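Local coordinates for phosphoribosylaminoimidazole-succinocarboxamide synthase (Saccharomyces cerevisiae, PDB 1OBG), which catalyses the ATP-dependent joining of aspartate to the carboxylate of CAIR to give SAICAR in de novo purine biosynthesis, at residues Thr3-Asp8 and Val19-Glu24; Ile49-Ile54 and Arg286-Tyr291; Leu113-Val118 and Glu180-Asp185; Glu117-Gly122 and Asp214-Phe219. All blocks are in the same frame, centred on the assembly; numbering follows the deposited sequence.

Interaction 1. Residues Thr3-Asp8 and Val19-Glu24; sequences TKTELD and VRDIYE. With AMP (adenosine monophosphate), chain B; SO4 (sulfate ion), chain F.
Asp21 OD1 takes two hydrogen bonds from a single residue, Thr5, and so illustrates how one carboxylate oxygen can fix a loop against a strand. The backbone Thr5 N lies 2.8 Å from Asp21 OD1, in a nearly straight bond (166° at the hydrogen) that meets the oxygen close to the line of its C-O bond. The hydroxyl Thr5 OG1 approaches the same Asp21 OD1 to 2.5 Å on the anti lone pair, turned away from the second oxygen. Thr5 can present both groups because its OG1 sits between the backbone N and the carbonyl carbon (chi1 56°). That hydroxyl also accepts: Tyr23 OH donates to Thr5 OG1 over 2.7 Å, so a relay runs from phenol to threonine to carboxylate, with Thr5 OG1 in the plane of the ring at its edge. Leu7 CD1 covers one face of the same ring, 3.7 Å from the Tyr23 centroid and almost on the normal, a CH-pi contact. A phenylalanine in place of Tyr23 would probably keep the surface for Leu7 but leave Thr5 OG1 without its donor, and the hydroxyl less firmly directed at Asp21. Arg16 and Arg37 form further salt bridges with the Asp21 carboxylate, and their charge probably favours its ionised form. Strand 20-24 lies between strands 13-16 and 29-34 in an antiparallel sheet; Arg20 and Ile22 belong to an AMP pocket, whereas Asp21 and Tyr23 turn toward the N-terminal loop, which helix 95-101 also touches through Gln100 and Tyr97.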
# COMPACT_ATOMS: atom_id res chain seq x y z
N THR A 3 10.44 -14.86 -4.70
CA THR A 3 11.24 -13.69 -4.31
C THR A 3 11.45 -12.75 -5.49
O THR A 3 11.47 -11.54 -5.33
CB THR A 3 12.66 -14.13 -3.81
OG1 THR A 3 12.53 -14.89 -2.61
CG2 THR A 3 13.44 -12.93 -3.35
N LYS A 4 11.61 -13.32 -6.68
CA LYS A 4 11.94 -12.55 -7.86
C LYS A 4 11.40 -13.29 -9.05
O LYS A 4 11.71 -14.47 -9.20
CB LYS A 4 13.46 -12.50 -7.99
CG LYS A 4 13.96 -11.48 -8.99
CD LYS A 4 15.41 -11.10 -8.71
CE LYS A 4 16.36 -12.07 -9.40
NZ LYS A 4 16.81 -11.52 -10.73
N THR A 5 10.61 -12.64 -9.89
CA THR A 5 10.09 -13.32 -11.05
C THR A 5 11.10 -13.31 -12.18
O THR A 5 11.84 -12.35 -12.36
CB THR A 5 8.76 -12.70 -11.52
OG1 THR A 5 8.96 -11.31 -11.76
CG2 THR A 5 7.71 -12.78 -10.38
N GLU A 6 11.09 -14.38 -12.95
CA GLU A 6 11.97 -14.51 -14.10
C GLU A 6 11.12 -15.00 -15.24
O GLU A 6 10.76 -16.17 -15.27
CB GLU A 6 13.08 -15.52 -13.77
CG GLU A 6 13.93 -15.06 -12.59
CD GLU A 6 14.92 -13.96 -13.00
OE1 GLU A 6 15.54 -13.34 -12.10
OE2 GLU A 6 15.08 -13.71 -14.22
N LEU A 7 10.78 -14.11 -16.16
CA LEU A 7 9.89 -14.46 -17.26
C LEU A 7 10.62 -14.55 -18.60
O LEU A 7 9.99 -14.69 -19.65
CB LEU A 7 8.72 -13.47 -17.36
CG LEU A 7 7.78 -13.35 -16.15
CD1 LEU A 7 6.56 -12.56 -16.56
CD2 LEU A 7 7.32 -14.69 -15.59
N ASP A 8 11.95 -14.45 -18.54
CA ASP A 8 12.81 -14.85 -19.65
C ASP A 8 12.55 -14.07 -20.92
O ASP A 8 12.72 -14.60 -22.01
CB ASP A 8 12.64 -16.35 -19.94
CG ASP A 8 13.11 -17.23 -18.80
OD1 ASP A 8 13.92 -16.75 -17.97
OD2 ASP A 8 12.72 -18.41 -18.66
N VAL A 19 8.92 -4.66 -3.52
CA VAL A 19 8.02 -5.78 -3.37
C VAL A 19 7.45 -6.28 -4.72
O VAL A 19 7.26 -7.48 -4.90
CB VAL A 19 6.85 -5.32 -2.44
CG1 VAL A 19 5.80 -6.37 -2.36
CG2 VAL A 19 7.39 -4.99 -1.03
N ARG A 20 7.19 -5.37 -5.65
CA ARG A 20 6.51 -5.72 -6.91
C ARG A 20 7.48 -5.80 -8.07
O ARG A 20 8.41 -5.01 -8.15
CB ARG A 20 5.42 -4.71 -7.25
CG ARG A 20 4.27 -4.71 -6.24
CD ARG A 20 3.16 -3.68 -6.55
NE ARG A 20 3.32 -2.44 -5.78
CZ ARG A 20 2.96 -1.22 -6.21
NH1 ARG A 20 2.42 -1.05 -7.40
NH2 ARG A 20 3.16 -0.17 -5.44
N ASP A 21 7.23 -6.76 -8.96
CA ASP A 21 7.89 -6.82 -10.26
C ASP A 21 6.84 -6.35 -11.27
O ASP A 21 5.70 -6.80 -11.24
CB ASP A 21 8.33 -8.25 -10.60
CG ASP A 21 9.46 -8.75 -9.72
OD1 ASP A 21 9.82 -9.94 -9.84
OD2 ASP A 21 10.04 -8.05 -8.87
N ILE A 22 7.23 -5.43 -12.15
CA ILE A 22 6.27 -4.81 -13.05
C ILE A 22 6.65 -5.18 -14.47
O ILE A 22 7.80 -5.00 -14.84
CB ILE A 22 6.27 -3.27 -12.86
CG1 ILE A 22 5.86 -2.90 -11.41
CG2 ILE A 22 5.29 -2.62 -13.83
CD1 ILE A 22 6.08 -1.41 -11.10
N TYR A 23 5.69 -5.69 -15.25
CA TYR A 23 5.93 -6.06 -16.64
C TYR A 23 5.03 -5.25 -17.54
O TYR A 23 3.94 -4.87 -17.13
CB TYR A 23 5.63 -7.56 -16.85
CG TYR A 23 6.66 -8.41 -16.16
CD1 TYR A 23 7.83 -8.78 -16.83
CD2 TYR A 23 6.49 -8.81 -14.82
CE1 TYR A 23 8.79 -9.53 -16.21
CE2 TYR A 23 7.45 -9.57 -14.19
CZ TYR A 23 8.60 -9.92 -14.88
OH TYR A 23 9.56 -10.67 -14.28
N GLU A 24 5.46 -4.98 -18.76
CA GLU A 24 4.59 -4.30 -19.70
C GLU A 24 3.93 -5.34 -20.61
O GLU A 24 4.61 -6.21 -21.15
CB GLU A 24 5.41 -3.29 -20.50
CG GLU A 24 4.69 -2.71 -21.70
CD GLU A 24 5.38 -1.47 -22.24
OE1 GLU A 24 5.41 -0.43 -21.55
OE2 GLU A 24 5.88 -1.53 -23.35
P AMP B . 5.98 0.55 -7.14
O1P AMP B . 5.09 0.35 -5.90
O2P AMP B . 6.49 -0.74 -7.69
O3P AMP B . 7.22 1.52 -6.77
O5' AMP B . 5.11 1.23 -8.30
C5' AMP B . 5.71 1.36 -9.56
C4' AMP B . 5.22 2.64 -10.19
O4' AMP B . 4.02 2.38 -10.90
C3' AMP B . 4.91 3.70 -9.13
O3' AMP B . 5.59 4.88 -9.47
C2' AMP B . 3.41 3.91 -9.25
O2' AMP B . 3.10 5.26 -9.07
C1' AMP B . 3.15 3.45 -10.69
N9 AMP B . 1.76 3.03 -10.97
C8 AMP B . 0.85 2.39 -10.16
N7 AMP B . -0.29 2.22 -10.88
C5 AMP B . -0.11 2.72 -12.13
C6 AMP B . -0.93 2.80 -13.26
N6 AMP B . -2.10 2.16 -13.33
N1 AMP B . -0.42 3.40 -14.40
C2 AMP B . 0.87 3.90 -14.44
N3 AMP B . 1.67 3.80 -13.31
C4 AMP B . 1.18 3.23 -12.19
S SO4 F . 7.11 -1.48 -4.59
O1 SO4 F . 7.45 -2.87 -4.37
O2 SO4 F . 5.74 -1.23 -4.11
O3 SO4 F . 8.07 -0.55 -3.97
O4 SO4 F . 7.17 -1.28 -6.01

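Interaction 2. Residues Ile49-Ile54 and Arg286-Tyr291; sequences IPEKGI and RTRAKY. With MG (magnesium ion), chain E.
The phenol of Tyr291 is a ligand of magnesium, an uncommon role for tyrosine, while Lys52 lies over one face of its ring. Tyr291 OH is 2.5 Å from the magnesium, which sits in the ring plane at the edge; Asp238 and Asp258 complete the protein part of the site. Lys52 CG stands 4.1 Å from the Tyr291 centroid in a CH-pi contact. With its CG anti to the backbone N (chi1 174°), the lysine runs on past the phenol to Asp238, its salt-bridge partner, and to the carbonyl of Arg37. A second, polar grip lies one helical turn back. Arg288, extended from CG to NE, gives NE to Pro50 O at 2.8 Å, from above the carbonyl plane. In the Glu51 conformer described, Arg288 NH2 also meets Glu51 OE2 at 2.6 Å in a salt bridge; both acceptors then lie in the guanidinium plane, with the carboxylate turned only 8° from it, which fixes the rotation of the guanidinium. Between these grips Ile49 packs CG2 on Arg288 CB, 3.7 Å away, and sets CD1 against Thr287. The type II turn Ile49-Lys52 thus leads into helix 52-66 while resting on helix 281-299, and Leu55 and Leu56 of the former also touch Tyr291.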
# COMPACT_ATOMS: atom_id res chain seq x y z
N ILE A 49 8.82 -13.86 2.95
CA ILE A 49 7.70 -14.34 3.73
C ILE A 49 6.79 -15.10 2.76
O ILE A 49 6.10 -14.47 1.93
CB ILE A 49 6.91 -13.14 4.32
CG1 ILE A 49 7.83 -12.19 5.13
CG2 ILE A 49 5.67 -13.63 5.04
CD1 ILE A 49 8.49 -12.83 6.39
N PRO A 50 6.76 -16.43 2.86
CA PRO A 50 6.02 -17.23 1.87
C PRO A 50 4.56 -16.82 1.76
O PRO A 50 3.84 -16.76 2.77
CB PRO A 50 6.13 -18.66 2.40
CG PRO A 50 7.41 -18.65 3.28
CD PRO A 50 7.41 -17.27 3.89
N GLU A 51 4.15 -16.53 0.52
CA GLU A 51 2.77 -16.18 0.16
C GLU A 51 2.34 -14.76 0.55
O GLU A 51 1.20 -14.38 0.32
CB GLU A 51 1.78 -17.25 0.65
CG GLU A 51 1.97 -18.56 -0.14
CD GLU A 51 0.96 -19.62 0.23
OE1 GLU A 51 0.15 -20.01 -0.64
OE2 GLU A 51 0.97 -20.07 1.39
N LYS A 52 3.26 -13.98 1.11
CA LYS A 52 2.96 -12.60 1.43
C LYS A 52 2.35 -11.87 0.22
O LYS A 52 1.42 -11.09 0.36
CB LYS A 52 4.23 -11.86 1.88
CG LYS A 52 4.03 -10.32 2.11
CD LYS A 52 5.35 -9.64 2.55
CE LYS A 52 5.26 -8.11 2.50
NZ LYS A 52 5.64 -7.61 1.11
N GLY A 53 2.89 -12.14 -0.97
CA GLY A 53 2.45 -11.46 -2.18
C GLY A 53 1.07 -11.90 -2.66
O GLY A 53 0.33 -11.10 -3.22
N ILE A 54 0.72 -13.17 -2.45
CA ILE A 54 -0.63 -13.64 -2.71
C ILE A 54 -1.63 -12.97 -1.75
O ILE A 54 -2.65 -12.43 -2.18
CB ILE A 54 -0.72 -15.16 -2.60
CG1 ILE A 54 0.15 -15.83 -3.69
CG2 ILE A 54 -2.20 -15.60 -2.67
CD1 ILE A 54 0.32 -17.33 -3.53
N ARG A 286 6.20 -16.04 12.37
CA ARG A 286 5.40 -15.09 13.12
C ARG A 286 4.91 -13.95 12.26
O ARG A 286 3.78 -13.51 12.41
CB ARG A 286 6.16 -14.57 14.34
CG ARG A 286 6.43 -15.67 15.35
CD ARG A 286 6.90 -15.18 16.71
NE ARG A 286 5.98 -15.60 17.77
CZ ARG A 286 4.73 -15.13 17.95
NH1 ARG A 286 4.22 -14.21 17.14
NH2 ARG A 286 3.99 -15.59 18.96
N THR A 287 5.75 -13.47 11.35
CA THR A 287 5.37 -12.39 10.45
C THR A 287 4.34 -12.89 9.43
O THR A 287 3.36 -12.22 9.17
CB THR A 287 6.61 -11.86 9.72
OG1 THR A 287 7.55 -11.38 10.70
CG2 THR A 287 6.26 -10.62 8.86
N ARG A 288 4.59 -14.06 8.83
CA ARG A 288 3.62 -14.65 7.91
C ARG A 288 2.22 -14.78 8.55
O ARG A 288 1.22 -14.45 7.92
CB ARG A 288 4.14 -16.01 7.43
CG ARG A 288 3.23 -16.66 6.43
CD ARG A 288 3.78 -17.98 5.92
NE ARG A 288 2.98 -18.51 4.84
CZ ARG A 288 2.04 -19.42 5.00
NH1 ARG A 288 1.79 -19.90 6.20
NH2 ARG A 288 1.35 -19.86 3.96
N ALA A 289 2.17 -15.25 9.81
CA ALA A 289 0.90 -15.43 10.51
C ALA A 289 0.12 -14.12 10.58
O ALA A 289 -1.10 -14.17 10.49
CB ALA A 289 1.11 -16.02 11.93
N LYS A 290 0.80 -12.98 10.72
CA LYS A 290 0.16 -11.67 10.78
C LYS A 290 -0.45 -11.27 9.46
O LYS A 290 -1.51 -10.66 9.43
CB LYS A 290 1.14 -10.56 11.21
CG LYS A 290 1.75 -10.71 12.60
CD LYS A 290 0.73 -11.25 13.56
CE LYS A 290 -0.04 -10.15 14.25
NZ LYS A 290 0.28 -10.24 15.71
N TYR A 291 0.24 -11.57 8.35
CA TYR A 291 -0.33 -11.25 7.04
C TYR A 291 -1.57 -12.08 6.80
O TYR A 291 -2.55 -11.60 6.24
CB TYR A 291 0.70 -11.49 5.92
CG TYR A 291 1.72 -10.38 5.86
CD1 TYR A 291 1.34 -9.08 5.57
CD2 TYR A 291 3.05 -10.64 6.14
CE1 TYR A 291 2.29 -8.05 5.54
CE2 TYR A 291 4.00 -9.63 6.12
CZ TYR A 291 3.63 -8.35 5.81
OH TYR A 291 4.60 -7.38 5.79
MG MG E . 3.89 -5.17 4.92

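Interaction 3. Residues Leu113-Val118 and Glu180-Asp185; sequences LIPLEV and ELVGED. With AMP (adenosine monophosphate), chain B.
Val182 and Leu116 reach toward each other tip to tip, with Val182 CG1 4.0 Å from Leu116 CG, and the other side chains arrange themselves around this meeting. The contact is a worked case of purely apolar docking: no hydrogen bond crosses it. One methyl does most of the work. Val182 CG1 lies beside its own backbone N, anti to the carbonyl carbon (chi1 -60°), and from there faces three residues of the opposing segment. Ile114 meets it at about a right angle, presenting CG2 at 3.9 Å from Val182 CG1. Pro115 instead slides past the valine in the opposite direction, its CD also 3.9 Å from Val182 CG1. Leu181, the preceding residue in the helix, runs antiparallel to the proline ring in the same way and brings CD1 to 4.1 Å from Pro115 CG; its CG also touches Leu116 CD2 at 4.2 Å.

Backbone shape sets up both sides. Pro115 is the centre of an inverse gamma turn, in which Leu116 N bonds to Ile114 O over 2.8 Å, and the three residues of the turn, Ile114 to Leu116, all touch the helix end. On the helical side, just after Val182, Gly183 leaves helical geometry with a positive phi (110°), and its backbone angles would jam a CB against the preceding carbonyl oxygen; the same residue is the N-cap of the next helix. The contact therefore joins the start of strand 112-121, where Leu113 borders the AMP, to the junction of helices 175-182 and 184-208, the latter also packing through Val190 on Ile114 and Val118.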
# COMPACT_ATOMS: atom_id res chain seq x y z
N LEU A 113 -0.49 9.71 -14.09
CA LEU A 113 -0.58 9.86 -12.65
C LEU A 113 -0.71 11.32 -12.22
O LEU A 113 -0.12 12.22 -12.83
CB LEU A 113 0.66 9.26 -11.99
CG LEU A 113 0.99 7.80 -12.37
CD1 LEU A 113 2.20 7.28 -11.58
CD2 LEU A 113 -0.22 6.89 -12.18
N ILE A 114 -1.49 11.56 -11.17
CA ILE A 114 -1.48 12.86 -10.52
C ILE A 114 -0.23 12.85 -9.66
O ILE A 114 0.01 11.90 -8.87
CB ILE A 114 -2.77 13.12 -9.70
CG1 ILE A 114 -3.99 13.19 -10.64
CG2 ILE A 114 -2.63 14.42 -8.89
CD1 ILE A 114 -5.35 13.09 -9.93
N PRO A 115 0.62 13.85 -9.85
CA PRO A 115 1.96 13.82 -9.22
C PRO A 115 1.97 14.22 -7.73
O PRO A 115 2.62 15.20 -7.35
CB PRO A 115 2.76 14.81 -10.10
CG PRO A 115 1.74 15.83 -10.51
CD PRO A 115 0.43 15.04 -10.70
N LEU A 116 1.24 13.46 -6.90
CA LEU A 116 1.17 13.66 -5.45
C LEU A 116 1.13 12.30 -4.81
O LEU A 116 0.59 11.37 -5.43
CB LEU A 116 -0.15 14.36 -5.07
CG LEU A 116 -0.43 15.81 -5.47
CD1 LEU A 116 -1.86 16.19 -5.06
CD2 LEU A 116 0.60 16.73 -4.82
N GLU A 117 1.69 12.16 -3.61
CA GLU A 117 1.39 11.01 -2.80
C GLU A 117 0.21 11.50 -1.95
O GLU A 117 0.32 12.45 -1.18
CB GLU A 117 2.55 10.57 -1.90
CG GLU A 117 3.83 10.12 -2.62
CD GLU A 117 3.67 8.86 -3.47
OE1 GLU A 117 2.55 8.37 -3.69
OE2 GLU A 117 4.71 8.34 -3.94
N VAL A 118 -0.92 10.85 -2.13
CA VAL A 118 -2.15 11.30 -1.49
C VAL A 118 -2.27 10.55 -0.16
O VAL A 118 -2.85 9.46 -0.08
CB VAL A 118 -3.33 11.06 -2.39
CG1 VAL A 118 -4.64 11.60 -1.73
CG2 VAL A 118 -3.09 11.80 -3.70
N GLU A 180 -1.28 24.67 -5.95
CA GLU A 180 -0.39 25.34 -6.89
C GLU A 180 0.23 24.29 -7.81
O GLU A 180 0.38 24.51 -9.02
CB GLU A 180 0.70 26.13 -6.15
CG GLU A 180 0.22 27.50 -5.67
CD GLU A 180 1.25 28.27 -4.83
OE1 GLU A 180 2.37 27.79 -4.61
OE2 GLU A 180 0.92 29.39 -4.37
N LEU A 181 0.55 23.14 -7.24
CA LEU A 181 1.20 22.06 -7.97
C LEU A 181 0.28 21.41 -9.00
O LEU A 181 0.66 21.26 -10.17
CB LEU A 181 1.82 21.06 -6.97
CG LEU A 181 2.50 19.69 -7.18
CD1 LEU A 181 2.81 19.25 -8.61
CD2 LEU A 181 3.73 19.58 -6.31
N VAL A 182 -0.95 21.05 -8.62
CA VAL A 182 -1.79 20.33 -9.58
C VAL A 182 -2.98 21.09 -10.09
O VAL A 182 -3.66 20.62 -10.99
CB VAL A 182 -2.26 18.93 -9.06
CG1 VAL A 182 -1.06 18.03 -8.76
CG2 VAL A 182 -3.21 19.07 -7.86
N GLY A 183 -3.23 22.28 -9.53
CA GLY A 183 -4.41 23.03 -9.92
C GLY A 183 -5.38 23.03 -8.76
O GLY A 183 -5.58 21.99 -8.10
N GLU A 184 -5.99 24.18 -8.51
CA GLU A 184 -6.92 24.35 -7.40
C GLU A 184 -8.08 23.35 -7.47
O GLU A 184 -8.35 22.66 -6.50
CB GLU A 184 -7.43 25.80 -7.37
CG GLU A 184 -8.40 26.13 -6.26
CD GLU A 184 -7.74 26.22 -4.89
OE1 GLU A 184 -7.87 25.25 -4.10
OE2 GLU A 184 -7.10 27.25 -4.58
N ASP A 185 -8.77 23.29 -8.60
CA ASP A 185 -9.95 22.44 -8.73
C ASP A 185 -9.61 20.96 -8.61
O ASP A 185 -10.30 20.20 -7.93
CB ASP A 185 -10.66 22.70 -10.04
CG ASP A 185 -11.96 21.91 -10.16
OD1 ASP A 185 -12.03 21.00 -11.03
OD2 ASP A 185 -12.96 22.12 -9.42
P AMP B . 5.98 0.55 -7.14
O1P AMP B . 5.09 0.35 -5.90
O2P AMP B . 6.49 -0.74 -7.69
O3P AMP B . 7.22 1.52 -6.77
O5' AMP B . 5.11 1.23 -8.30
C5' AMP B . 5.71 1.36 -9.56
C4' AMP B . 5.22 2.64 -10.19
O4' AMP B . 4.02 2.38 -10.90
C3' AMP B . 4.91 3.70 -9.13
O3' AMP B . 5.59 4.88 -9.47
C2' AMP B . 3.41 3.91 -9.25
O2' AMP B . 3.10 5.26 -9.07
C1' AMP B . 3.15 3.45 -10.69
N9 AMP B . 1.76 3.03 -10.97
C8 AMP B . 0.85 2.39 -10.16
N7 AMP B . -0.29 2.22 -10.88
C5 AMP B . -0.11 2.72 -12.13
C6 AMP B . -0.93 2.80 -13.26
N6 AMP B . -2.10 2.16 -13.33
N1 AMP B . -0.42 3.40 -14.40
C2 AMP B . 0.87 3.90 -14.44
N3 AMP B . 1.67 3.80 -13.31
C4 AMP B . 1.18 3.23 -12.19

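Interaction 4. Residues Glu117-Gly122 and Asp214-Phe219; sequences EVIVRG and DTKFEF. With AMP (adenosine monophosphate), chain B; SO4 (sulfate ion), chain C.
Val118 packs CG1 at 3.7 Å from Phe219 CE2, crossing the phenylalanine at about a right angle, and forms the apolar centre of an antiparallel beta pairing. Val120 and Phe217 extend this face of the sheet, which helix 184-208 covers through Ala194, Tyr198 and Leu197. Strands 117-121 and 214-217 run at 162°, with Val118-Phe217 and Val120-Thr215 as hydrogen-bonded pairs; Phe217 N to Val118 O is the shortest of their four bonds at 2.7 Å. Ile119-Lys216 and Arg121-Asp214 are the non-hydrogen-bonded pairs, with side chains on the other face.

Toward the nucleotide the contact turns polar. Glu117 and Glu218 lie side by side, pointing the same way, with Glu117 OE1 only 2.6 Å from Glu218 OE1. Lys216 NZ adds a weak bond to Glu218 OE1 and a long salt bridge to Glu117. Glu218 OE2, in turn, accepts from the AMP ribose O2' at 2.6 Å.

At the far end Arg121, extended from CG to NE, holds a sulfate, probably from the crystallisation liquor, in its guanidinium plane by two nearly straight bonds, NH1 to O2 and NH2 to O3, each 2.8 Å. A leucine in its place would probably leave the sulfate without these two donors and Asp214 without its water-mediated partner. Asp214 also pairs with Arg241, and the bridging water donates to Asp214 OD1 at 2.8 Å while accepting from Arg121 NH1 at 2.9 Å.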
# COMPACT_ATOMS: atom_id res chain seq x y z
N GLU A 117 1.69 12.16 -3.61
CA GLU A 117 1.39 11.01 -2.80
C GLU A 117 0.21 11.50 -1.95
O GLU A 117 0.32 12.45 -1.18
CB GLU A 117 2.55 10.57 -1.90
CG GLU A 117 3.83 10.12 -2.62
CD GLU A 117 3.67 8.86 -3.47
OE1 GLU A 117 2.55 8.37 -3.69
OE2 GLU A 117 4.71 8.34 -3.94
N VAL A 118 -0.92 10.85 -2.13
CA VAL A 118 -2.15 11.30 -1.49
C VAL A 118 -2.27 10.55 -0.16
O VAL A 118 -2.85 9.46 -0.08
CB VAL A 118 -3.33 11.06 -2.39
CG1 VAL A 118 -4.64 11.60 -1.73
CG2 VAL A 118 -3.09 11.80 -3.70
N ILE A 119 -1.70 11.14 0.87
CA ILE A 119 -1.69 10.48 2.17
C ILE A 119 -2.82 11.08 2.97
O ILE A 119 -2.98 12.29 3.01
CB ILE A 119 -0.36 10.68 2.89
CG1 ILE A 119 0.72 9.89 2.13
CG2 ILE A 119 -0.49 10.20 4.35
CD1 ILE A 119 2.14 10.52 2.21
N VAL A 120 -3.61 10.21 3.58
CA VAL A 120 -4.67 10.64 4.46
C VAL A 120 -4.40 10.02 5.83
O VAL A 120 -4.07 8.83 5.91
CB VAL A 120 -6.05 10.13 3.95
CG1 VAL A 120 -7.20 10.66 4.85
CG2 VAL A 120 -6.24 10.53 2.49
N ARG A 121 -4.56 10.81 6.89
CA ARG A 121 -4.26 10.36 8.24
C ARG A 121 -5.50 10.44 9.10
O ARG A 121 -6.10 11.51 9.20
CB ARG A 121 -3.20 11.26 8.87
CG ARG A 121 -1.94 11.38 8.07
CD ARG A 121 -0.81 12.20 8.75
NE ARG A 121 0.35 12.21 7.88
CZ ARG A 121 1.35 11.35 7.98
NH1 ARG A 121 1.35 10.42 8.93
NH2 ARG A 121 2.35 11.42 7.12
N GLY A 122 -5.90 9.34 9.73
CA GLY A 122 -6.99 9.41 10.70
C GLY A 122 -6.50 9.57 12.13
O GLY A 122 -7.26 9.97 13.00
N ASP A 214 -3.34 5.50 8.87
CA ASP A 214 -3.16 6.37 7.73
C ASP A 214 -2.93 5.49 6.50
O ASP A 214 -2.71 4.29 6.61
CB ASP A 214 -1.97 7.33 7.93
CG ASP A 214 -0.71 6.59 8.32
OD1 ASP A 214 -0.18 6.83 9.43
OD2 ASP A 214 -0.18 5.75 7.58
N THR A 215 -2.98 6.09 5.34
CA THR A 215 -2.78 5.31 4.14
C THR A 215 -2.28 6.22 3.03
O THR A 215 -2.53 7.41 3.08
CB THR A 215 -4.09 4.56 3.75
OG1 THR A 215 -3.77 3.51 2.83
CG2 THR A 215 -5.05 5.47 2.98
N LYS A 216 -1.61 5.64 2.06
CA LYS A 216 -1.10 6.39 0.93
C LYS A 216 -1.91 5.95 -0.31
O LYS A 216 -1.90 4.79 -0.69
CB LYS A 216 0.40 6.07 0.78
CG LYS A 216 1.10 6.75 -0.41
CD LYS A 216 2.60 6.43 -0.42
CE LYS A 216 2.92 5.27 -1.37
NZ LYS A 216 1.89 5.04 -2.43
N PHE A 217 -2.63 6.87 -0.94
CA PHE A 217 -3.29 6.55 -2.19
C PHE A 217 -2.45 7.11 -3.33
O PHE A 217 -1.73 8.11 -3.16
CB PHE A 217 -4.69 7.20 -2.29
CG PHE A 217 -5.73 6.62 -1.34
CD1 PHE A 217 -6.09 5.26 -1.38
CD2 PHE A 217 -6.38 7.45 -0.44
CE1 PHE A 217 -7.09 4.75 -0.50
CE2 PHE A 217 -7.36 6.96 0.43
CZ PHE A 217 -7.72 5.63 0.41
N GLU A 218 -2.58 6.51 -4.51
CA GLU A 218 -2.13 7.19 -5.70
C GLU A 218 -3.27 7.21 -6.71
O GLU A 218 -4.00 6.24 -6.82
CB GLU A 218 -0.91 6.48 -6.26
CG GLU A 218 0.32 6.80 -5.42
CD GLU A 218 1.58 6.14 -5.93
OE1 GLU A 218 2.62 6.35 -5.28
OE2 GLU A 218 1.53 5.43 -6.95
N PHE A 219 -3.40 8.33 -7.41
CA PHE A 219 -4.47 8.56 -8.34
C PHE A 219 -3.92 8.87 -9.71
O PHE A 219 -2.90 9.57 -9.88
CB PHE A 219 -5.34 9.73 -7.90
CG PHE A 219 -6.12 9.49 -6.62
CD1 PHE A 219 -6.91 8.37 -6.46
CD2 PHE A 219 -6.08 10.41 -5.60
CE1 PHE A 219 -7.64 8.16 -5.27
CE2 PHE A 219 -6.81 10.20 -4.41
CZ PHE A 219 -7.58 9.07 -4.26
P AMP B . 5.98 0.55 -7.14
O1P AMP B . 5.09 0.35 -5.90
O2P AMP B . 6.49 -0.74 -7.69
O3P AMP B . 7.22 1.52 -6.77
O5' AMP B . 5.11 1.23 -8.30
C5' AMP B . 5.71 1.36 -9.56
C4' AMP B . 5.22 2.64 -10.19
O4' AMP B . 4.02 2.38 -10.90
C3' AMP B . 4.91 3.70 -9.13
O3' AMP B . 5.59 4.88 -9.47
C2' AMP B . 3.41 3.91 -9.25
O2' AMP B . 3.10 5.26 -9.07
C1' AMP B . 3.15 3.45 -10.69
N9 AMP B . 1.76 3.03 -10.97
C8 AMP B . 0.85 2.39 -10.16
N7 AMP B . -0.29 2.22 -10.88
C5 AMP B . -0.11 2.72 -12.13
C6 AMP B . -0.93 2.80 -13.26
N6 AMP B . -2.10 2.16 -13.33
N1 AMP B . -0.42 3.40 -14.40
C2 AMP B . 0.87 3.90 -14.44
N3 AMP B . 1.67 3.80 -13.31
C4 AMP B . 1.18 3.23 -12.19
S SO4 C . 4.81 8.85 8.20
O1 SO4 C . 5.82 9.41 9.08
O2 SO4 C . 3.59 8.69 8.98
O3 SO4 C . 4.63 9.75 7.07
O4 SO4 C . 5.23 7.54 7.75
O HOH W 1 -0.65 9.31 10.64

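How the interactions relate
Three of the four contacts converge on the same bound AMP: interaction 1 through Arg20 and Ile22, interaction 3 through Leu113, and interaction 4 through Glu218. Interactions 3 and 4 are the most closely joined, sharing Glu117 and Val118 on strand 112-121; their centres lie 13 Å apart, and Ile114 N and Phe219 O, 2.8 Å apart, form a probable hydrogen bond between them. Interaction 1 approaches the nucleotide from a different sheet, its nearest atoms about 6 Å from those of interaction 4. Interaction 2 contributes Tyr291 to the magnesium site instead, yet touches interaction 1 where Val19 CG1 packs 3.7 Å from Lys52 NZ. Its centre is 34 Å from that of interaction 3, across the chain's centre.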